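Local coordinates for gram-negative insecticidal protein (PDB 6FBM), which is an insecticidal toxin of the MACPF and beta-tripod families that probably acts by forming pores in membranes, at residues G96-F101 / E302-S307. Residues are numbered along the deposited sequence; the frame is centred on the assembly and turned at random.
Sequences GRYKLF and EFMKQS
S307 OG donates to the backbone carbonyl O of M304 at 2.7 Å, coming in at an angle to the C=O and tilted a little from its plane. This bond ties S307 back to M304 where the chain runs on from helix 300-304, and the same hydroxyl has a weak bond to N26. Facing it is the loop between helices 81-88 and 102-108, within the MACPF region, and what joins the two is a Met-aromatic contact backed by leucine. No hydrogen bond passes directly between 96-101 and 302-307; M304 carries most of the contact. Its CB and CG pack obliquely against Y98 CD1 and CE1, with CB 3.7 Å from Y98 CE1. M304 SD stands oblique to the Y98 ring, 5.4 Å from its centroid and 29° off the normal. Bends at chi2 (-63°) and chi3 (-76°) fold the methionine so that its methyl reaches back to the loop. F300, one helical turn before M304, meets the Y98 ring edge-to-face. Polar ties to neighbouring residues hold both segments: Q308 accepts from K99 N, R85 bonds to S307 O, and K99 NZ forms a salt bridge with E82. L100 N is bonded to S89, and the leucine side chain ends the apolar patch, its CD2 3.7 Å from M304 CE.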
ATOM      1  N   GLY A  96     -34.315 -25.376  27.507  1.00 45.96           N
ATOM      2  CA  GLY A  96     -34.998 -26.452  26.810  1.00 41.34           C
ATOM      3  C   GLY A  96     -33.944 -27.406  26.308  1.00 39.78           C
ATOM      4  O   GLY A  96     -32.767 -27.274  26.626  1.00 37.23           O
ATOM      5  N   ARG A  97     -34.375 -28.385  25.540  1.00 40.72           N
ATOM      6  CA  ARG A  97     -33.486 -29.405  25.020  1.00 42.26           C
ATOM      7  C   ARG A  97     -33.663 -29.360  23.513  1.00 38.44           C
ATOM      8  O   ARG A  97     -33.965 -30.373  22.880  1.00 40.86           O
ATOM      9  CB  ARG A  97     -33.840 -30.782  25.618  1.00 47.08           C
ATOM     10  CG  ARG A  97     -33.743 -30.878  27.156  1.00 55.36           C
ATOM     11  CD  ARG A  97     -34.809 -31.838  27.759  1.00 60.52           C
ATOM     12  NE  ARG A  97     -35.145 -31.666  29.203  1.00 64.20           N
ATOM     13  CZ  ARG A  97     -36.017 -30.786  29.739  1.00 66.25           C
ATOM     14  NH1 ARG A  97     -36.675 -29.893  28.993  1.00 65.72           N
ATOM     15  NH2 ARG A  97     -36.225 -30.781  31.065  1.00 65.30           N
ATOM     16  N   TYR A  98     -33.490 -28.166  22.937  1.00 32.52           N
ATOM     17  CA  TYR A  98     -33.708 -27.972  21.497  1.00 29.35           C
ATOM     18  C   TYR A  98     -32.491 -28.388  20.700  1.00 28.00           C
ATOM     19  O   TYR A  98     -31.352 -28.252  21.154  1.00 27.06           O
ATOM     20  CB  TYR A  98     -34.077 -26.513  21.173  1.00 28.98           C
ATOM     21  CG  TYR A  98     -35.463 -26.098  21.631  1.00 28.89           C
ATOM     22  CD1 TYR A  98     -36.592 -26.364  20.854  1.00 27.43           C
ATOM     23  CD2 TYR A  98     -35.654 -25.475  22.859  1.00 28.45           C
ATOM     24  CE1 TYR A  98     -37.863 -26.015  21.289  1.00 28.26           C
ATOM     25  CE2 TYR A  98     -36.934 -25.135  23.303  1.00 29.51           C
ATOM     26  CZ  TYR A  98     -38.024 -25.396  22.498  1.00 28.67           C
ATOM     27  OH  TYR A  98     -39.268 -25.056  22.916  1.00 29.88           O
ATOM     28  N   LYS A  99     -32.745 -28.907  19.506  1.00 28.17           N
ATOM     29  CA  LYS A  99     -31.714 -29.108  18.486  1.00 29.17           C
ATOM     30  C   LYS A  99     -31.532 -27.812  17.700  1.00 27.33           C
ATOM     31  O   LYS A  99     -32.349 -27.453  16.839  1.00 28.26           O
ATOM     32  CB  LYS A  99     -32.095 -30.263  17.546  1.00 32.27           C
ATOM     33  CG  LYS A  99     -32.303 -31.585  18.260  1.00 32.53           C
ATOM     34  CD  LYS A  99     -32.872 -32.667  17.355  1.00 33.84           C
ATOM     35  CE  LYS A  99     -33.525 -33.737  18.211  1.00 36.99           C
ATOM     36  NZ  LYS A  99     -34.134 -34.814  17.379  1.00 40.06           N
ATOM     37  N   LEU A 100     -30.438 -27.123  18.015  1.00 24.67           N
ATOM     38  CA  LEU A 100     -30.128 -25.817  17.460  1.00 22.38           C
ATOM     39  C   LEU A 100     -29.179 -25.959  16.308  1.00 20.45           C
ATOM     40  O   LEU A 100     -28.665 -27.043  16.049  1.00 21.70           O
ATOM     41  CB  LEU A 100     -29.490 -24.936  18.522  1.00 22.88           C
ATOM     42  CG  LEU A 100     -30.261 -24.731  19.827  1.00 23.28           C
ATOM     43  CD1 LEU A 100     -29.433 -23.901  20.787  1.00 23.54           C
ATOM     44  CD2 LEU A 100     -31.597 -24.058  19.552  1.00 23.44           C
ATOM     45  N   PHE A 101     -28.982 -24.857  15.606  1.00 18.49           N
ATOM     46  CA  PHE A 101     -27.955 -24.735  14.569  1.00 18.05           C
ATOM     47  C   PHE A 101     -28.112 -25.738  13.424  1.00 18.36           C
ATOM     48  O   PHE A 101     -27.130 -26.276  12.920  1.00 16.74           O
ATOM     49  CB  PHE A 101     -26.550 -24.819  15.193  1.00 16.77           C
ATOM     50  CG  PHE A 101     -26.409 -24.022  16.452  1.00 16.73           C
ATOM     51  CD1 PHE A 101     -26.765 -22.672  16.484  1.00 16.38           C
ATOM     52  CD2 PHE A 101     -25.941 -24.611  17.612  1.00 16.66           C
ATOM     53  CE1 PHE A 101     -26.652 -21.938  17.653  1.00 15.88           C
ATOM     54  CE2 PHE A 101     -25.819 -23.870  18.790  1.00 16.57           C
ATOM     55  CZ  PHE A 101     -26.184 -22.533  18.809  1.00 15.85           C
ATOM     56  N   GLU A 302     -43.493 -23.501  19.044  1.00 35.08           N
ATOM     57  CA  GLU A 302     -44.041 -23.466  17.670  1.00 36.24           C
ATOM     58  C   GLU A 302     -43.096 -22.764  16.706  1.00 34.44           C
ATOM     59  O   GLU A 302     -42.961 -23.213  15.567  1.00 32.75           O
ATOM     60  CB  GLU A 302     -45.502 -22.947  17.568  1.00 40.53           C
ATOM     61  CG  GLU A 302     -45.745 -21.478  17.907  1.00 46.12           C
ATOM     62  CD  GLU A 302     -46.926 -20.844  17.170  1.00 49.05           C
ATOM     63  OE1 GLU A 302     -47.138 -21.159  15.979  1.00 51.20           O
ATOM     64  OE2 GLU A 302     -47.600 -19.977  17.786  1.00 50.37           O
ATOM     65  N   PHE A 303     -42.405 -21.712  17.149  1.00 34.52           N
ATOM     66  CA  PHE A 303     -41.350 -21.115  16.326  1.00 34.30           C
ATOM     67  C   PHE A 303     -40.325 -22.171  15.884  1.00 33.77           C
ATOM     68  O   PHE A 303     -39.897 -22.175  14.733  1.00 36.34           O
ATOM     69  CB  PHE A 303     -40.637 -19.964  17.069  1.00 32.35           C
ATOM     70  CG  PHE A 303     -39.519 -19.343  16.286  1.00 30.11           C
ATOM     71  CD1 PHE A 303     -39.770 -18.369  15.329  1.00 29.80           C
ATOM     72  CD2 PHE A 303     -38.211 -19.748  16.491  1.00 30.02           C
ATOM     73  CE1 PHE A 303     -38.730 -17.809  14.592  1.00 30.58           C
ATOM     74  CE2 PHE A 303     -37.158 -19.203  15.753  1.00 30.78           C
ATOM     75  CZ  PHE A 303     -37.418 -18.206  14.820  1.00 31.07           C
ATOM     76  N   MET A 304     -39.965 -23.058  16.814  1.00 33.69           N
ATOM     77  CA  MET A 304     -38.942 -24.092  16.610  1.00 34.47           C
ATOM     78  C   MET A 304     -39.422 -25.390  15.976  1.00 36.52           C
ATOM     79  O   MET A 304     -38.594 -26.225  15.625  1.00 38.24           O
ATOM     80  CB  MET A 304     -38.280 -24.431  17.960  1.00 32.49           C
ATOM     81  CG  MET A 304     -37.561 -23.270  18.644  1.00 31.68           C
ATOM     82  SD  MET A 304     -36.184 -22.676  17.647  1.00 30.87           S
ATOM     83  CE  MET A 304     -34.945 -23.964  17.921  1.00 30.22           C
ATOM     84  N   LYS A 305     -40.734 -25.557  15.816  1.00 40.77           N
ATOM     85  CA  LYS A 305     -41.336 -26.823  15.355  1.00 42.52           C
ATOM     86  C   LYS A 305     -40.673 -27.346  14.085  1.00 44.24           C
ATOM     87  O   LYS A 305     -40.135 -28.451  14.097  1.00 46.23           O
ATOM     88  CB  LYS A 305     -42.851 -26.650  15.118  1.00 46.16           C
ATOM     89  CG  LYS A 305     -43.634 -27.944  15.017  1.00 48.52           C
ATOM     90  CD  LYS A 305     -44.875 -27.834  14.122  1.00 52.84           C
ATOM     91  CE  LYS A 305     -45.375 -29.232  13.737  1.00 55.14           C
ATOM     92  NZ  LYS A 305     -46.836 -29.335  13.464  1.00 54.07           N
ATOM     93  N   GLN A 306     -40.675 -26.550  13.009  1.00 40.05           N
ATOM     94  CA  GLN A 306     -40.044 -26.948  11.749  1.00 36.88           C
ATOM     95  C   GLN A 306     -38.587 -27.413  11.941  1.00 35.25           C
ATOM     96  O   GLN A 306     -38.171 -28.419  11.351  1.00 35.08           O
ATOM     97  CB  GLN A 306     -40.116 -25.790  10.727  1.00 41.83           C
ATOM     98  CG  GLN A 306     -39.638 -26.144   9.305  1.00 45.45           C
ATOM     99  CD  GLN A 306     -39.502 -24.963   8.345  1.00 51.23           C
ATOM    100  OE1 GLN A 306     -40.184 -23.942   8.468  1.00 57.75           O
ATOM    101  NE2 GLN A 306     -38.619 -25.115   7.355  1.00 51.35           N
ATOM    102  N   SER A 307     -37.819 -26.692  12.762  1.00 31.55           N
ATOM    103  CA  SER A 307     -36.404 -27.004  12.957  1.00 28.95           C
ATOM    104  C   SER A 307     -36.184 -28.314  13.712  1.00 27.14           C
ATOM    105  O   SER A 307     -35.169 -28.964  13.509  1.00 24.34           O
ATOM    106  CB  SER A 307     -35.670 -25.862  13.660  1.00 28.76           C
ATOM    107  OG  SER A 307     -35.997 -25.800  15.035  1.00 26.07           O
TER